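Local coordinates for protein RNA-dependent RNA Polymerase (Bombyx mori cytoplasmic polyhedrosis virus, PDB 6TZ0) that catalyses RNA-templated RNA synthesis, probably making plus strands in fully conservative transcription and minus strands in genome replication, at residues E1138-V1142 / I1180-L1184; E844-Y848 / E859-T865. One frame throughout, in Å; residues are numbered along the deposited sequence.

Interaction 1. Residues E1138-V1142 / I1180-L1184; sequences EYHYV and IFSYL
One face of the Tyr1139 ring receives the edge of Phe1181, and one face of the Tyr1141 ring receives a methyl group of Leu1184. The first pair is T-shaped, with ring centroids of Tyr1139 and Phe1181 5.2 Å apart and planes inclined at 64°. Phe1181 CE1 is the leading atom; it sits above the rim of the tyrosine ring and comes within 3.6 Å of Tyr1139 CE1. At the edge of the same tyrosine ring, Tyr1139 CE2 passes Leu1184 CD2 at 4.2 Å. The second pair is a CH-pi contact in which Leu1184 CD1 stands 3.8 Å from the centroid of the Tyr1141 ring, almost on its normal, while Ile1180 CD1 lies at the ring's edge, near its plane. Ile1180 CG2 reaches Tyr1141 CE1 at 3.6 Å and Tyr1139 CD2 at 4.1 Å, so this methyl touches both tyrosines. The principle at work is a short strand and the turn before it packed onto a helix by two tyrosines set among aliphatic and aromatic side chains. Strand 1141-1142 pairs antiparallel with strand 867-868, and Ile1180, Phe1181 and Leu1184, one turn of helix 1174-1188, pack against Tyr1139 and Tyr1141, the second of which is in the strand, within the C-terminal region, which probably corresponds to the bracelet domain of reoviral polymerases. Tyr1141 holds its ring between its own backbone N and carbonyl carbon (chi1 63°), which lays the ring under Leu1184 CD1. The other branch, Leu1184 CD2, approaches Tyr1141 CB at 3.7 Å and bridges it to the edge of Tyr1139. The hydroxyl of Tyr1139, buried with the rest of the ring, is hydrogen-bonded to that of Tyr1022, whose own ring stacks on Phe1181. Arg1080 makes a cation-pi contact with Tyr1141.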
loop_
_atom_site.group_PDB
_atom_site.type_symbol
_atom_site.label_atom_id
_atom_site.label_comp_id
_atom_site.label_asym_id
_atom_site.label_seq_id
_atom_site.Cartn_x
_atom_site.Cartn_y
_atom_site.Cartn_z
ATOM N N GLU A 1138 22.316 25.266 24.523
ATOM C CA GLU A 1138 21.401 24.451 23.735
ATOM C C GLU A 1138 20.136 24.259 24.557
ATOM O O GLU A 1138 20.187 24.263 25.789
ATOM C CB GLU A 1138 22.031 23.104 23.353
ATOM C CG GLU A 1138 22.401 22.221 24.532
ATOM C CD GLU A 1138 23.139 20.967 24.114
ATOM O OE1 GLU A 1138 23.403 20.805 22.902
ATOM O OE2 GLU A 1138 23.451 20.143 24.999
ATOM N N TYR A 1139 18.998 24.123 23.879
ATOM C CA TYR A 1139 17.816 24.188 24.730
ATOM C C TYR A 1139 16.828 23.041 24.532
ATOM O O TYR A 1139 16.222 22.607 25.516
ATOM C CB TYR A 1139 17.132 25.535 24.531
ATOM C CG TYR A 1139 16.232 25.864 25.678
ATOM C CD1 TYR A 1139 16.773 26.136 26.921
ATOM C CD2 TYR A 1139 14.855 25.914 25.530
ATOM C CE1 TYR A 1139 15.979 26.426 27.986
ATOM C CE2 TYR A 1139 14.048 26.217 26.596
ATOM C CZ TYR A 1139 14.617 26.470 27.823
ATOM O OH TYR A 1139 13.828 26.773 28.893
ATOM N N HIS A 1140 16.650 22.555 23.297
ATOM C CA HIS A 1140 15.990 21.279 22.978
ATOM C C HIS A 1140 14.523 21.231 23.427
ATOM O O HIS A 1140 14.154 20.543 24.378
ATOM C CB HIS A 1140 16.757 20.090 23.570
ATOM C CG HIS A 1140 18.089 19.846 22.937
ATOM N ND1 HIS A 1140 19.243 20.455 23.377
ATOM C CD2 HIS A 1140 18.454 19.048 21.908
ATOM C CE1 HIS A 1140 20.261 20.047 22.642
ATOM N NE2 HIS A 1140 19.809 19.193 21.742
ATOM N N TYR A 1141 13.692 21.999 22.735
ATOM C CA TYR A 1141 12.250 21.839 22.856
ATOM C C TYR A 1141 11.691 21.079 21.657
ATOM O O TYR A 1141 12.339 20.953 20.617
ATOM C CB TYR A 1141 11.554 23.194 23.003
ATOM C CG TYR A 1141 11.701 24.141 21.828
ATOM C CD1 TYR A 1141 12.777 25.010 21.741
ATOM C CD2 TYR A 1141 10.741 24.194 20.830
ATOM C CE1 TYR A 1141 12.899 25.880 20.685
ATOM C CE2 TYR A 1141 10.857 25.061 19.775
ATOM C CZ TYR A 1141 11.940 25.899 19.705
ATOM O OH TYR A 1141 12.069 26.769 18.656
ATOM N N VAL A 1142 10.471 20.559 21.818
ATOM C CA VAL A 1142 9.780 19.793 20.780
ATOM C C VAL A 1142 8.341 20.285 20.688
ATOM O O VAL A 1142 7.610 20.255 21.684
ATOM C CB VAL A 1142 9.801 18.277 21.055
ATOM C CG1 VAL A 1142 8.946 17.546 20.048
ATOM C CG2 VAL A 1142 11.208 17.712 21.008
ATOM N N ILE A 1180 13.307 32.347 22.002
ATOM C CA ILE A 1180 12.753 31.031 22.306
ATOM C C ILE A 1180 12.145 31.007 23.702
ATOM O O ILE A 1180 11.067 30.432 23.908
ATOM C CB ILE A 1180 13.839 29.954 22.116
ATOM C CG1 ILE A 1180 14.081 29.730 20.624
ATOM C CG2 ILE A 1180 13.508 28.659 22.826
ATOM C CD1 ILE A 1180 15.229 28.845 20.326
ATOM N N PHE A 1181 12.820 31.646 24.672
ATOM C CA PHE A 1181 12.281 31.789 26.029
ATOM C C PHE A 1181 10.909 32.444 26.023
ATOM O O PHE A 1181 9.936 31.892 26.561
ATOM C CB PHE A 1181 13.218 32.630 26.897
ATOM C CG PHE A 1181 14.467 31.931 27.329
ATOM C CD1 PHE A 1181 14.660 30.582 27.097
ATOM C CD2 PHE A 1181 15.432 32.633 28.025
ATOM C CE1 PHE A 1181 15.809 29.960 27.518
ATOM C CE2 PHE A 1181 16.575 32.016 28.455
ATOM C CZ PHE A 1181 16.760 30.673 28.208
ATOM N N SER A 1182 10.811 33.600 25.368
ATOM C CA SER A 1182 9.553 34.333 25.303
ATOM C C SER A 1182 8.484 33.566 24.530
ATOM O O SER A 1182 7.323 33.529 24.948
ATOM C CB SER A 1182 9.806 35.699 24.679
ATOM O OG SER A 1182 10.258 35.553 23.351
ATOM N N TYR A 1183 8.868 32.903 23.438
ATOM C CA TYR A 1183 7.910 32.198 22.588
ATOM C C TYR A 1183 7.298 31.002 23.300
ATOM O O TYR A 1183 6.071 30.821 23.296
ATOM C CB TYR A 1183 8.614 31.763 21.305
ATOM C CG TYR A 1183 7.785 30.952 20.345
ATOM C CD1 TYR A 1183 6.769 31.539 19.613
ATOM C CD2 TYR A 1183 8.061 29.613 20.129
ATOM C CE1 TYR A 1183 6.027 30.809 18.724
ATOM C CE2 TYR A 1183 7.326 28.874 19.243
ATOM C CZ TYR A 1183 6.311 29.478 18.543
ATOM O OH TYR A 1183 5.572 28.744 17.653
ATOM N N LEU A 1184 8.140 30.181 23.928
ATOM C CA LEU A 1184 7.646 29.019 24.652
ATOM C C LEU A 1184 6.859 29.412 25.894
ATOM O O LEU A 1184 5.892 28.725 26.241
ATOM C CB LEU A 1184 8.812 28.103 25.015
ATOM C CG LEU A 1184 9.239 26.999 24.046
ATOM C CD1 LEU A 1184 9.741 27.515 22.730
ATOM C CD2 LEU A 1184 10.338 26.237 24.706
#

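Interaction 2. Residues E844-Y848 / E859-T865; sequences EYPAY and EDESMFT
Residues 844-848 and 859-865 run past each other in opposite directions, and their backbones are joined by Glu861 N donating to Ala847 O at 2.9 Å. In a hydrogen-bonded antiparallel pair the return bond, from Ala847 N, would go to the carbonyl of Glu861. Here the side chain takes over that role: Ala847 N donates to Glu861 OE1 at 3.2 Å, reaching the oxygen from well above the carboxylate plane, 58° out of it. Glu861 can do this because its chain leaves beside its own backbone N (chi1 -65°) and stays extended beyond CG, which lays CG along the peptide of Ala847 and brings Glu861 OE1 within 3.6 Å of Pro846 CA. The two segments are thus an example of irregular chain pinned without a sheet, both lying in the long connection between strand 827-831 and strand 867-868. The buried carboxylate is also a meeting point of charges: Arg1188 forms a salt bridge to OE2 and Lys871 one to OE1, an environment likely to keep the acid ionised. Beyond it, residues 862-865 make a type I beta turn that brings Thr865 back to the proline ring. Pro846 CG meets Thr865 CG2 at 3.8 Å, the two side chains crossing at a slant, and Pro846 CB lies 3.6 Å from Glu861 O. At the other end, Tyr848 and Asp860 lie side by side and point the same way, ring and carboxylate planes 30° apart, with Tyr848 CD1 3.9 Å from Asp860 OD1. Lys778, on helix 774-786, serves both, bridging to OD1 of Asp860 while forming a cation-pi contact with the Tyr848 ring; its backbone carbonyl accepts a bond from the hydroxyl of Tyr845.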
loop_
_atom_site.group_PDB
_atom_site.type_symbol
_atom_site.label_atom_id
_atom_site.label_comp_id
_atom_site.label_asym_id
_atom_site.label_seq_id
_atom_site.Cartn_x
_atom_site.Cartn_y
_atom_site.Cartn_z
ATOM N N GLU A 844 5.514 13.369 29.751
ATOM C CA GLU A 844 5.594 14.625 28.994
ATOM C C GLU A 844 4.205 15.189 28.706
ATOM O O GLU A 844 3.888 15.598 27.589
ATOM C CB GLU A 844 6.394 14.457 27.701
ATOM C CG GLU A 844 7.859 14.173 27.904
ATOM C CD GLU A 844 8.600 14.028 26.598
ATOM O OE1 GLU A 844 7.946 14.067 25.538
ATOM O OE2 GLU A 844 9.835 13.860 26.630
ATOM N N TYR A 845 3.380 15.209 29.729
ATOM C CA TYR A 845 2.012 15.651 29.577
ATOM C C TYR A 845 1.848 17.046 30.180
ATOM O O TYR A 845 2.570 17.401 31.114
ATOM C CB TYR A 845 1.067 14.652 30.260
ATOM C CG TYR A 845 -0.379 14.831 29.930
ATOM C CD1 TYR A 845 -0.872 14.423 28.705
ATOM C CD2 TYR A 845 -1.249 15.410 30.832
ATOM C CE1 TYR A 845 -2.180 14.594 28.384
ATOM C CE2 TYR A 845 -2.568 15.579 30.523
ATOM C CZ TYR A 845 -3.025 15.165 29.297
ATOM O OH TYR A 845 -4.336 15.330 28.968
ATOM N N PRO A 846 0.964 17.883 29.627
ATOM C CA PRO A 846 0.745 19.215 30.207
ATOM C C PRO A 846 0.138 19.157 31.600
ATOM O O PRO A 846 -0.793 18.396 31.864
ATOM C CB PRO A 846 -0.211 19.877 29.211
ATOM C CG PRO A 846 0.049 19.185 27.946
ATOM C CD PRO A 846 0.342 17.772 28.298
ATOM N N ALA A 847 0.668 19.988 32.486
ATOM C CA ALA A 847 0.383 19.905 33.908
ATOM C C ALA A 847 -0.611 20.964 34.364
ATOM O O ALA A 847 -0.818 21.986 33.712
ATOM C CB ALA A 847 1.676 20.031 34.718
ATOM N N TYR A 848 -1.227 20.689 35.502
ATOM C CA TYR A 848 -2.105 21.610 36.212
ATOM C C TYR A 848 -1.282 22.452 37.181
ATOM O O TYR A 848 -0.108 22.154 37.407
ATOM C CB TYR A 848 -3.191 20.802 36.923
ATOM C CG TYR A 848 -4.228 20.228 35.996
ATOM C CD1 TYR A 848 -5.338 20.971 35.628
ATOM C CD2 TYR A 848 -4.087 18.952 35.470
ATOM C CE1 TYR A 848 -6.284 20.462 34.779
ATOM C CE2 TYR A 848 -5.032 18.429 34.619
ATOM C CZ TYR A 848 -6.127 19.190 34.277
ATOM O OH TYR A 848 -7.071 18.681 33.428
ATOM N N GLU A 859 1.786 27.571 36.361
ATOM C CA GLU A 859 0.830 27.861 35.305
ATOM C C GLU A 859 0.138 26.601 34.805
ATOM O O GLU A 859 0.759 25.544 34.667
ATOM C CB GLU A 859 1.539 28.583 34.163
ATOM C CG GLU A 859 1.884 30.014 34.533
ATOM C CD GLU A 859 2.777 30.687 33.527
ATOM O OE1 GLU A 859 3.332 29.980 32.663
ATOM O OE2 GLU A 859 2.912 31.926 33.595
ATOM N N ASP A 860 -1.165 26.720 34.558
ATOM C CA ASP A 860 -1.956 25.658 33.944
ATOM C C ASP A 860 -1.488 25.513 32.507
ATOM O O ASP A 860 -1.837 26.324 31.648
ATOM C CB ASP A 860 -3.442 25.998 34.017
ATOM C CG ASP A 860 -4.341 24.822 33.668
ATOM O OD1 ASP A 860 -3.834 23.721 33.372
ATOM O OD2 ASP A 860 -5.572 25.012 33.689
ATOM N N GLU A 861 -0.685 24.483 32.249
ATOM C CA GLU A 861 0.016 24.372 30.979
ATOM C C GLU A 861 -0.961 24.050 29.862
ATOM O O GLU A 861 -1.724 23.085 29.944
ATOM C CB GLU A 861 1.105 23.311 31.062
ATOM C CG GLU A 861 2.203 23.658 32.037
ATOM C CD GLU A 861 3.312 22.634 32.059
ATOM O OE1 GLU A 861 3.182 21.603 31.373
ATOM O OE2 GLU A 861 4.312 22.857 32.768
ATOM N N SER A 862 -0.943 24.875 28.826
ATOM C CA SER A 862 -1.966 24.850 27.803
ATOM C C SER A 862 -1.693 23.726 26.813
ATOM O O SER A 862 -0.748 22.950 26.949
ATOM C CB SER A 862 -2.038 26.208 27.108
ATOM O OG SER A 862 -3.060 26.236 26.135
ATOM N N MET A 863 -2.518 23.650 25.781
ATOM C CA MET A 863 -2.385 22.603 24.782
ATOM C C MET A 863 -1.286 22.884 23.772
ATOM O O MET A 863 -1.080 22.076 22.863
ATOM C CB MET A 863 -3.715 22.414 24.060
ATOM C CG MET A 863 -4.831 22.056 25.007
ATOM S SD MET A 863 -4.412 20.601 25.966
ATOM C CE MET A 863 -4.442 19.378 24.682
ATOM N N PHE A 864 -0.576 24.002 23.910
ATOM C CA PHE A 864 0.489 24.375 22.995
ATOM C C PHE A 864 1.846 24.387 23.677
ATOM O O PHE A 864 2.772 25.034 23.186
ATOM C CB PHE A 864 0.213 25.746 22.393
ATOM C CG PHE A 864 -1.096 25.840 21.703
ATOM C CD1 PHE A 864 -1.287 25.257 20.473
ATOM C CD2 PHE A 864 -2.138 26.529 22.281
ATOM C CE1 PHE A 864 -2.486 25.362 19.840
ATOM C CE2 PHE A 864 -3.346 26.643 21.648
ATOM C CZ PHE A 864 -3.524 26.051 20.425
ATOM N N THR A 865 1.986 23.701 24.802
ATOM C CA THR A 865 3.255 23.722 25.504
ATOM C C THR A 865 4.229 22.724 24.889
ATOM O O THR A 865 3.841 21.677 24.361
ATOM C CB THR A 865 3.055 23.449 26.997
ATOM O OG1 THR A 865 4.315 23.503 27.673
ATOM C CG2 THR A 865 2.412 22.107 27.238
#

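In the fold
Interaction 1 and interaction 2 are neighbours that do not touch: their centres are 15 Å apart and their nearest atoms about 5 Å. Two elements connect them. Helix 1174-1188 packs on the aromatic rings of interaction 1, and one turn further on its Arg1188 pairs with the Glu861 carboxylate of interaction 2. The chain just after 859-865 also connects them: the Arg867 side chain bonds the backbone O of Glu844, and its backbone bonds that of Val1142. Both contacts lie on one side of the chain's centre, 26 Å and 23 Å from it, away from the metal-binding aspartates Asp547, Asp680 and Asp681.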